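Local atomic coordinates of tail spike protein gp49 (Pseudomonas phage LKA1, PDB entry 4RU4), a protein that forms the phage tailspike and, as an O-specific polysaccharide lyase, degrades the surface polysaccharide of its Pseudomonas host during virus entry. Residues B[248-253]-B[275-280]; B[306-311]-B[332-337]; B[113-118]-B[224-229]. One frame throughout, in Å; residues are numbered along the deposited sequence.

Interaction 1. Residues B[248-253]-B[275-280]; sequences FARCYD and FGNCHD
Phe248 and Phe275 run alongside each other on one face of a parallel strand pair. With CG beside the backbone N in both (chi1 -68°), their ring planes are 26° apart and displaced so that little ring area is shared, Phe248 CD2 coming 3.6 Å from Phe275 CE2. Cys278 SG packs on Phe248 CB and accepts from Cys251 N at 3.6 Å in the buried bend. Backbone bonds flank this centre: Gly276 N to Phe248 O and Arg250 N to Gly276 O at the strand ends, then, past the bend, His279 N to Cys251 O and Asp253 N to His279 O. Tyr252 and His279 lie side by side on the other face, their rings oblique. Toward the polar edge, Arg250 runs beside Asn277, guanidinium and amide planes 25° apart; Asp300 and Glu226 meet the charge, and Asn277 ND2 bonds Val306 O. A water 2.7 Å from Asp280 OD2 bridges weakly to Asp253 OD1, while Ser230 and Arg232 take Asp253 OD2 and Arg319 of the second subunit pairs with Asp280. Parallel strands and matching turns, here with like side chains stacked, mark successive coils of a right-handed beta-helix of the pectin lyase-like type.

Interaction 2. Residues B[306-311]-B[332-337]; sequences VPVRNV and HGNAED
Arg309 turns its CG beside the backbone N (chi1 -67°) and then runs extended to NE, while Glu336 sets CG opposite its own N (chi1 167°) and continues straight; the two chains thus converge from neighbouring strands. Their meeting is a side-on salt bridge in which NE and NH2 of Arg309 both grip one oxygen: Glu336 OE1 is 2.9 Å from NE and 3.1 Å from NH2. That oxygen lies in the guanidinium plane, but the flat groups are turned 49° apart: NE reaches it from above the carboxylate plane, NH2 nearly in line with the C-O bond through a more bent N-H. Pro307 CB covers part of one guanidinium face, and Gly168 O takes the remaining nitrogen, NH1. In the backbone, Val308 N donates to Asn334 O at 2.9 Å and Val308 O accepts from Glu336 N, also at 2.9 Å. Asn334 lies within the type I turn His332-Ala335 and sends ND2 to Gly298 O. Farther on, Asn310 N reaches Asp337 O from well above the carbonyl plane, a bent bond of 3.0 Å. Asn310 OD1 bonds Thr344 of the second subunit. This short, irregular parallel pairing, ending at the Asp337 corner, joins consecutive coils of the pectin lyase-like beta-helix.

Interaction 3. Residues B[113-118]-B[224-229]; sequences SCVGSL and LVEAVV
Cys114 pairs with the other strand through both its backbone groups: its N donates to Leu224 O at 3.0 Å and its O accepts from Glu226 N at 2.9 Å. Gly116 N adds a third bond, short and nearly straight, to Glu226 O (2.7 Å, 169° at the hydrogen). The strands 113-115 and 224-226 are thereby held parallel, 6° apart in direction. Ser113, Val115, Leu224 and Glu226 project to one face, Cys114 and Val225 to the other. On the first face Val115 and Glu226 lie side by side, Val115 CG1 4.2 Å from Glu226 CB; placing CG opposite the backbone N (chi1 175°) and staying extended, Glu226 carries its carboxylate onward to a salt bridge with Arg250. Past the strand ends, Ala227 turns its methyl toward Gly116, CB 3.7 Å from Gly116 C. The bare backbone of Gly116 also brings its CA within 3.2 Å of Ala227 O. Leu118 CD2 touches Ala227 CB at 4.0 Å. Val206 packs against Cys114, Val225 and Val228. In-register parallel strands from successive coils are characteristic of the beta-helix; the strand holding Leu118 continues into antiparallel pairing with 197-202, consistent with an Ig-like domain inserted between the coils.

The three contacts lie in series along the beta-helix, interaction 3 first, then 1, then 2. Interactions 3 and 1 share a sheet, strands 221-226 and 247-249 being neighbours: Ala249 N is 2.9 Å from Val225 O, Ala249 O is 2.8 Å from Ala227 N, with centres about 10 Å apart. Interactions 1 and 2 are joined by side chain and backbone, with Asn277 ND2 2.8 Å from Val306 O and Asp280 N 2.9 Å from Arg309 O; centres are about 9 Å apart. Interactions 2 and 3 do not touch, nearest atoms being about 8 Å apart. Interactions 1 and 2 both meet the second subunit. All three lie away from the calcium site at Gly368 and Asp394.

Interaction 1. Residues B[248-253]-B[275-280]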
loop_
_atom_site.group_PDB
_atom_site.type_symbol
_atom_site.label_atom_id
_atom_site.label_comp_id
_atom_site.label_asym_id
_atom_site.label_seq_id
_atom_site.Cartn_x
_atom_site.Cartn_y
_atom_site.Cartn_z
ATOM N N PHE B 248 3.820 -12.876 -21.561
ATOM C CA PHE B 248 2.387 -13.004 -21.731
ATOM C C PHE B 248 1.972 -12.082 -22.886
ATOM O O PHE B 248 2.244 -10.874 -22.847
ATOM C CB PHE B 248 1.629 -12.575 -20.465
ATOM C CG PHE B 248 1.832 -13.494 -19.276
ATOM C CD1 PHE B 248 1.253 -14.744 -19.241
ATOM C CD2 PHE B 248 2.557 -13.066 -18.178
ATOM C CE1 PHE B 248 1.424 -15.599 -18.141
ATOM C CE2 PHE B 248 2.733 -13.899 -17.050
ATOM C CZ PHE B 248 2.152 -15.161 -17.031
ATOM N N ALA B 249 1.312 -12.643 -23.902
ATOM C CA ALA B 249 0.912 -11.856 -25.075
ATOM C C ALA B 249 -0.600 -11.975 -25.230
ATOM O O ALA B 249 -1.120 -13.089 -25.320
ATOM C CB ALA B 249 1.617 -12.359 -26.338
ATOM N N ARG B 250 -1.295 -10.843 -25.280
ATOM C CA ARG B 250 -2.738 -10.862 -25.492
ATOM C C ARG B 250 -3.471 -11.770 -24.505
ATOM O O ARG B 250 -4.366 -12.520 -24.901
ATOM C CB ARG B 250 -3.071 -11.297 -26.937
ATOM C CG ARG B 250 -3.027 -10.151 -27.944
ATOM C CD ARG B 250 -3.087 -10.680 -29.374
ATOM N NE ARG B 250 -1.855 -11.386 -29.716
ATOM C CZ ARG B 250 -0.735 -10.773 -30.072
ATOM N NH1 ARG B 250 -0.702 -9.441 -30.127
ATOM N NH2 ARG B 250 0.357 -11.470 -30.348
ATOM N N CYS B 251 -3.086 -11.711 -23.229
ATOM C CA CYS B 251 -3.762 -12.494 -22.211
ATOM C C CYS B 251 -4.650 -11.598 -21.376
ATOM O O CYS B 251 -4.320 -10.442 -21.124
ATOM C CB CYS B 251 -2.768 -13.190 -21.269
ATOM S SG CYS B 251 -1.817 -14.496 -22.088
ATOM N N TYR B 252 -5.741 -12.169 -20.910
ATOM C CA TYR B 252 -6.673 -11.490 -20.009
ATOM C C TYR B 252 -6.461 -12.104 -18.642
ATOM O O TYR B 252 -6.553 -13.332 -18.512
ATOM C CB TYR B 252 -8.101 -11.767 -20.457
ATOM C CG TYR B 252 -9.153 -10.976 -19.701
ATOM C CD1 TYR B 252 -9.206 -9.592 -19.801
ATOM C CD2 TYR B 252 -10.089 -11.623 -18.890
ATOM C CE1 TYR B 252 -10.180 -8.859 -19.115
ATOM C CE2 TYR B 252 -11.068 -10.911 -18.212
ATOM C CZ TYR B 252 -11.111 -9.521 -18.331
ATOM O OH TYR B 252 -12.078 -8.805 -17.642
ATOM N N ASP B 253 -6.136 -11.276 -17.646
ATOM C CA ASP B 253 -5.965 -11.741 -16.264
ATOM C C ASP B 253 -4.831 -12.778 -16.132
ATOM O O ASP B 253 -4.960 -13.777 -15.410
ATOM C CB ASP B 253 -7.294 -12.297 -15.702
ATOM C CG ASP B 253 -7.165 -12.803 -14.254
ATOM O OD1 ASP B 253 -6.510 -12.111 -13.459
ATOM O OD2 ASP B 253 -7.698 -13.899 -13.922
ATOM N N PHE B 275 4.483 -8.160 -20.174
ATOM C CA PHE B 275 3.054 -8.264 -20.478
ATOM C C PHE B 275 2.834 -7.475 -21.755
ATOM O O PHE B 275 2.879 -6.243 -21.721
ATOM C CB PHE B 275 2.194 -7.679 -19.340
ATOM C CG PHE B 275 2.237 -8.483 -18.044
ATOM C CD1 PHE B 275 3.262 -8.301 -17.131
ATOM C CD2 PHE B 275 1.244 -9.396 -17.732
ATOM C CE1 PHE B 275 3.307 -9.032 -15.938
ATOM C CE2 PHE B 275 1.277 -10.125 -16.536
ATOM C CZ PHE B 275 2.336 -9.934 -15.648
ATOM N N GLY B 276 2.645 -8.174 -22.878
ATOM C CA GLY B 276 2.433 -7.519 -24.159
ATOM C C GLY B 276 0.953 -7.558 -24.487
ATOM O O GLY B 276 0.344 -8.642 -24.517
ATOM N N ASN B 277 0.358 -6.391 -24.694
ATOM C CA ASN B 277 -1.053 -6.335 -25.097
ATOM C C ASN B 277 -1.971 -7.121 -24.146
ATOM O O ASN B 277 -2.828 -7.882 -24.586
ATOM C CB ASN B 277 -1.178 -6.841 -26.548
ATOM C CG ASN B 277 -0.191 -6.137 -27.502
ATOM O OD1 ASN B 277 0.637 -6.791 -28.140
ATOM N ND2 ASN B 277 -0.297 -4.788 -27.615
ATOM N N CYS B 278 -1.778 -6.946 -22.836
ATOM C CA CYS B 278 -2.512 -7.724 -21.854
ATOM C C CYS B 278 -3.450 -6.829 -21.064
ATOM O O CYS B 278 -3.221 -5.613 -20.955
ATOM C CB CYS B 278 -1.566 -8.407 -20.861
ATOM S SG CYS B 278 -0.612 -9.828 -21.500
ATOM N N HIS B 279 -4.468 -7.435 -20.457
ATOM C CA HIS B 279 -5.486 -6.670 -19.736
ATOM C C HIS B 279 -5.816 -7.465 -18.469
ATOM O O HIS B 279 -5.989 -8.677 -18.551
ATOM C CB HIS B 279 -6.703 -6.489 -20.670
ATOM C CG HIS B 279 -7.744 -5.508 -20.179
ATOM N ND1 HIS B 279 -8.296 -4.539 -20.997
ATOM C CD2 HIS B 279 -8.368 -5.385 -18.982
ATOM C CE1 HIS B 279 -9.193 -3.845 -20.313
ATOM N NE2 HIS B 279 -9.262 -4.342 -19.089
ATOM N N ASP B 280 -5.854 -6.799 -17.311
ATOM C CA ASP B 280 -6.036 -7.446 -16.008
ATOM C C ASP B 280 -4.806 -8.272 -15.596
ATOM O O ASP B 280 -3.873 -8.445 -16.378
ATOM C CB ASP B 280 -7.321 -8.309 -15.929
ATOM C CG ASP B 280 -8.508 -7.561 -15.328
ATOM O OD1 ASP B 280 -8.744 -6.404 -15.729
ATOM O OD2 ASP B 280 -9.219 -8.140 -14.457
HETATM O O HOH W 1 -3.097 -10.229 -18.511
HETATM O O HOH W 2 -7.372 -9.010 -12.616
#

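Interaction 2. Residues B[306-311]-B[332-337]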
loop_
_atom_site.group_PDB
_atom_site.type_symbol
_atom_site.label_atom_id
_atom_site.label_comp_id
_atom_site.label_asym_id
_atom_site.label_seq_id
_atom_site.Cartn_x
_atom_site.Cartn_y
_atom_site.Cartn_z
ATOM N N VAL B 306 -3.597 -4.626 -28.537
ATOM C CA VAL B 306 -4.284 -3.515 -27.878
ATOM C C VAL B 306 -3.496 -3.000 -26.683
ATOM O O VAL B 306 -2.491 -3.613 -26.318
ATOM C CB VAL B 306 -5.698 -3.949 -27.451
ATOM C CG1 VAL B 306 -6.498 -4.305 -28.709
ATOM C CG2 VAL B 306 -5.645 -5.131 -26.450
ATOM N N PRO B 307 -3.918 -1.852 -26.109
ATOM C CA PRO B 307 -3.161 -1.294 -24.991
ATOM C C PRO B 307 -3.153 -2.194 -23.751
ATOM O O PRO B 307 -4.037 -3.015 -23.538
ATOM C CB PRO B 307 -3.916 0.008 -24.677
ATOM C CG PRO B 307 -4.485 0.423 -26.047
ATOM C CD PRO B 307 -4.966 -0.901 -26.572
ATOM N N VAL B 308 -2.136 -2.006 -22.932
ATOM C CA VAL B 308 -1.956 -2.809 -21.756
ATOM C C VAL B 308 -2.706 -2.092 -20.636
ATOM O O VAL B 308 -2.369 -0.942 -20.324
ATOM C CB VAL B 308 -0.457 -2.866 -21.411
ATOM C CG1 VAL B 308 -0.252 -3.544 -20.049
ATOM C CG2 VAL B 308 0.309 -3.562 -22.528
ATOM N N ARG B 309 -3.696 -2.749 -20.022
ATOM C CA ARG B 309 -4.537 -2.056 -19.030
ATOM C C ARG B 309 -4.831 -2.859 -17.777
ATOM O O ARG B 309 -5.039 -4.056 -17.858
ATOM C CB ARG B 309 -5.877 -1.652 -19.659
ATOM C CG ARG B 309 -5.749 -0.573 -20.748
ATOM C CD ARG B 309 -7.116 0.031 -20.994
ATOM N NE ARG B 309 -7.143 1.124 -21.975
ATOM C CZ ARG B 309 -7.308 0.964 -23.284
ATOM N NH1 ARG B 309 -7.434 -0.253 -23.828
ATOM N NH2 ARG B 309 -7.367 2.033 -24.065
ATOM N N ASN B 310 -4.912 -2.168 -16.638
ATOM C CA ASN B 310 -5.200 -2.796 -15.333
ATOM C C ASN B 310 -4.257 -3.947 -15.062
ATOM O O ASN B 310 -4.648 -4.974 -14.514
ATOM C CB ASN B 310 -6.672 -3.243 -15.172
ATOM C CG ASN B 310 -7.026 -3.601 -13.709
ATOM O OD1 ASN B 310 -6.553 -2.959 -12.767
ATOM N ND2 ASN B 310 -7.803 -4.672 -13.524
ATOM N N VAL B 311 -2.992 -3.764 -15.430
ATOM C CA VAL B 311 -1.967 -4.745 -15.074
ATOM C C VAL B 311 -1.193 -4.176 -13.889
ATOM O O VAL B 311 -0.728 -3.030 -13.915
ATOM C CB VAL B 311 -1.049 -5.131 -16.272
ATOM C CG1 VAL B 311 -0.044 -6.206 -15.848
ATOM C CG2 VAL B 311 -1.898 -5.613 -17.484
ATOM N N HIS B 332 5.713 0.510 -21.430
ATOM C CA HIS B 332 5.798 1.238 -22.713
ATOM C C HIS B 332 4.610 2.201 -22.919
ATOM O O HIS B 332 3.631 2.195 -22.152
ATOM C CB HIS B 332 5.889 0.256 -23.899
ATOM C CG HIS B 332 7.264 -0.274 -24.129
ATOM N ND1 HIS B 332 8.034 -0.800 -23.110
ATOM C CD2 HIS B 332 8.010 -0.368 -25.257
ATOM C CE1 HIS B 332 9.202 -1.182 -23.602
ATOM N NE2 HIS B 332 9.207 -0.946 -24.901
ATOM N N GLY B 333 4.702 3.056 -23.937
ATOM C CA GLY B 333 3.672 4.068 -24.145
ATOM C C GLY B 333 2.284 3.596 -24.525
ATOM O O GLY B 333 1.383 4.424 -24.724
ATOM N N ASN B 334 2.085 2.285 -24.677
ATOM C CA ASN B 334 0.713 1.818 -24.856
ATOM C C ASN B 334 0.068 1.281 -23.575
ATOM O O ASN B 334 -0.813 0.425 -23.638
ATOM C CB ASN B 334 0.619 0.774 -25.987
ATOM C CG ASN B 334 1.270 -0.556 -25.604
ATOM O OD1 ASN B 334 2.223 -0.586 -24.837
ATOM N ND2 ASN B 334 0.744 -1.659 -26.143
ATOM N N ALA B 335 0.520 1.765 -22.413
ATOM C CA ALA B 335 -0.026 1.341 -21.132
ATOM C C ALA B 335 -1.053 2.369 -20.688
ATOM O O ALA B 335 -0.844 3.557 -20.879
ATOM C CB ALA B 335 1.094 1.220 -20.065
ATOM N N GLU B 336 -2.163 1.921 -20.106
ATOM C CA GLU B 336 -3.104 2.842 -19.448
ATOM C C GLU B 336 -3.616 2.236 -18.158
ATOM O O GLU B 336 -4.040 1.079 -18.169
ATOM C CB GLU B 336 -4.285 3.180 -20.356
ATOM C CG GLU B 336 -5.437 3.864 -19.625
ATOM C CD GLU B 336 -6.528 4.407 -20.546
ATOM O OE1 GLU B 336 -6.677 3.932 -21.685
ATOM O OE2 GLU B 336 -7.251 5.324 -20.113
ATOM N N ASP B 337 -3.586 2.992 -17.053
ATOM C CA ASP B 337 -4.220 2.516 -15.826
ATOM C C ASP B 337 -3.466 1.284 -15.339
ATOM O O ASP B 337 -4.042 0.228 -15.107
ATOM C CB ASP B 337 -5.716 2.182 -16.046
ATOM C CG ASP B 337 -6.460 1.908 -14.739
ATOM O OD1 ASP B 337 -5.996 2.362 -13.668
ATOM O OD2 ASP B 337 -7.517 1.239 -14.779
#

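Interaction 3. Residues B[113-118]-B[224-229]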
loop_
_atom_site.group_PDB
_atom_site.type_symbol
_atom_site.label_atom_id
_atom_site.label_comp_id
_atom_site.label_asym_id
_atom_site.label_seq_id
_atom_site.Cartn_x
_atom_site.Cartn_y
_atom_site.Cartn_z
ATOM N N SER B 113 5.388 -23.303 -24.165
ATOM C CA SER B 113 4.457 -22.337 -24.743
ATOM C C SER B 113 3.047 -22.874 -24.880
ATOM O O SER B 113 2.834 -24.072 -25.140
ATOM C CB SER B 113 4.957 -21.808 -26.099
ATOM O OG SER B 113 5.003 -22.848 -27.065
ATOM N N CYS B 114 2.078 -21.976 -24.711
ATOM C CA CYS B 114 0.686 -22.301 -24.978
ATOM C C CYS B 114 0.044 -21.122 -25.693
ATOM O O CYS B 114 0.176 -19.979 -25.245
ATOM C CB CYS B 114 -0.089 -22.605 -23.693
ATOM S SG CYS B 114 -1.749 -23.248 -24.086
ATOM N N VAL B 115 -0.620 -21.395 -26.817
ATOM C CA VAL B 115 -1.229 -20.325 -27.614
ATOM C C VAL B 115 -2.735 -20.606 -27.805
ATOM O O VAL B 115 -3.126 -21.673 -28.308
ATOM C CB VAL B 115 -0.550 -20.203 -29.006
ATOM C CG1 VAL B 115 -1.139 -19.029 -29.818
ATOM C CG2 VAL B 115 0.969 -20.080 -28.872
ATOM N N GLY B 116 -3.580 -19.668 -27.383
ATOM C CA GLY B 116 -5.006 -19.769 -27.654
ATOM C C GLY B 116 -5.321 -19.104 -28.983
ATOM O O GLY B 116 -4.420 -18.832 -29.771
ATOM N N SER B 117 -6.600 -18.836 -29.225
ATOM C CA SER B 117 -7.024 -18.313 -30.514
ATOM C C SER B 117 -7.892 -17.077 -30.395
ATOM O O SER B 117 -8.638 -16.919 -29.431
ATOM C CB SER B 117 -7.794 -19.382 -31.296
ATOM O OG SER B 117 -7.133 -20.624 -31.205
ATOM N N LEU B 118 -7.790 -16.211 -31.397
ATOM C CA LEU B 118 -8.706 -15.089 -31.542
ATOM C C LEU B 118 -9.634 -15.466 -32.687
ATOM O O LEU B 118 -9.179 -15.657 -33.815
ATOM C CB LEU B 118 -7.938 -13.815 -31.905
ATOM C CG LEU B 118 -6.937 -13.187 -30.920
ATOM C CD1 LEU B 118 -6.716 -11.704 -31.263
ATOM C CD2 LEU B 118 -7.374 -13.332 -29.487
ATOM N N LEU B 224 6.157 -18.717 -22.910
ATOM C CA LEU B 224 5.279 -17.848 -23.699
ATOM C C LEU B 224 3.845 -18.337 -23.535
ATOM O O LEU B 224 3.576 -19.498 -23.776
ATOM C CB LEU B 224 5.621 -17.939 -25.191
ATOM C CG LEU B 224 4.618 -17.206 -26.086
ATOM C CD1 LEU B 224 4.643 -15.703 -25.844
ATOM C CD2 LEU B 224 4.888 -17.530 -27.569
ATOM N N VAL B 225 2.929 -17.456 -23.151
ATOM C CA VAL B 225 1.509 -17.806 -23.091
ATOM C C VAL B 225 0.817 -16.702 -23.884
ATOM O O VAL B 225 0.987 -15.521 -23.588
ATOM C CB VAL B 225 0.952 -17.865 -21.627
ATOM C CG1 VAL B 225 -0.543 -18.178 -21.639
ATOM C CG2 VAL B 225 1.728 -18.878 -20.768
ATOM N N GLU B 226 0.076 -17.078 -24.914
ATOM C CA GLU B 226 -0.474 -16.095 -25.838
ATOM C C GLU B 226 -1.981 -16.345 -26.049
ATOM O O GLU B 226 -2.397 -17.491 -26.216
ATOM C CB GLU B 226 0.275 -16.156 -27.177
ATOM C CG GLU B 226 -0.317 -15.230 -28.265
ATOM C CD GLU B 226 0.585 -15.103 -29.494
ATOM O OE1 GLU B 226 1.688 -15.708 -29.498
ATOM O OE2 GLU B 226 0.177 -14.395 -30.453
ATOM N N ALA B 227 -2.774 -15.274 -26.030
ATOM C CA ALA B 227 -4.224 -15.345 -26.280
ATOM C C ALA B 227 -4.938 -16.338 -25.373
ATOM O O ALA B 227 -5.694 -17.208 -25.849
ATOM C CB ALA B 227 -4.522 -15.647 -27.785
ATOM N N VAL B 228 -4.733 -16.196 -24.058
ATOM C CA VAL B 228 -5.368 -17.089 -23.112
ATOM C C VAL B 228 -6.058 -16.278 -22.002
ATOM O O VAL B 228 -5.521 -15.248 -21.551
ATOM C CB VAL B 228 -4.332 -18.064 -22.497
ATOM C CG1 VAL B 228 -4.956 -18.918 -21.391
ATOM C CG2 VAL B 228 -3.696 -18.962 -23.587
ATOM N N VAL B 229 -7.223 -16.751 -21.563
ATOM C CA VAL B 229 -7.953 -16.175 -20.436
ATOM C C VAL B 229 -7.499 -16.801 -19.115
ATOM O O VAL B 229 -7.558 -18.022 -18.952
ATOM C CB VAL B 229 -9.493 -16.356 -20.607
ATOM C CG1 VAL B 229 -10.268 -15.919 -19.322
ATOM C CG2 VAL B 229 -10.018 -15.607 -21.888
#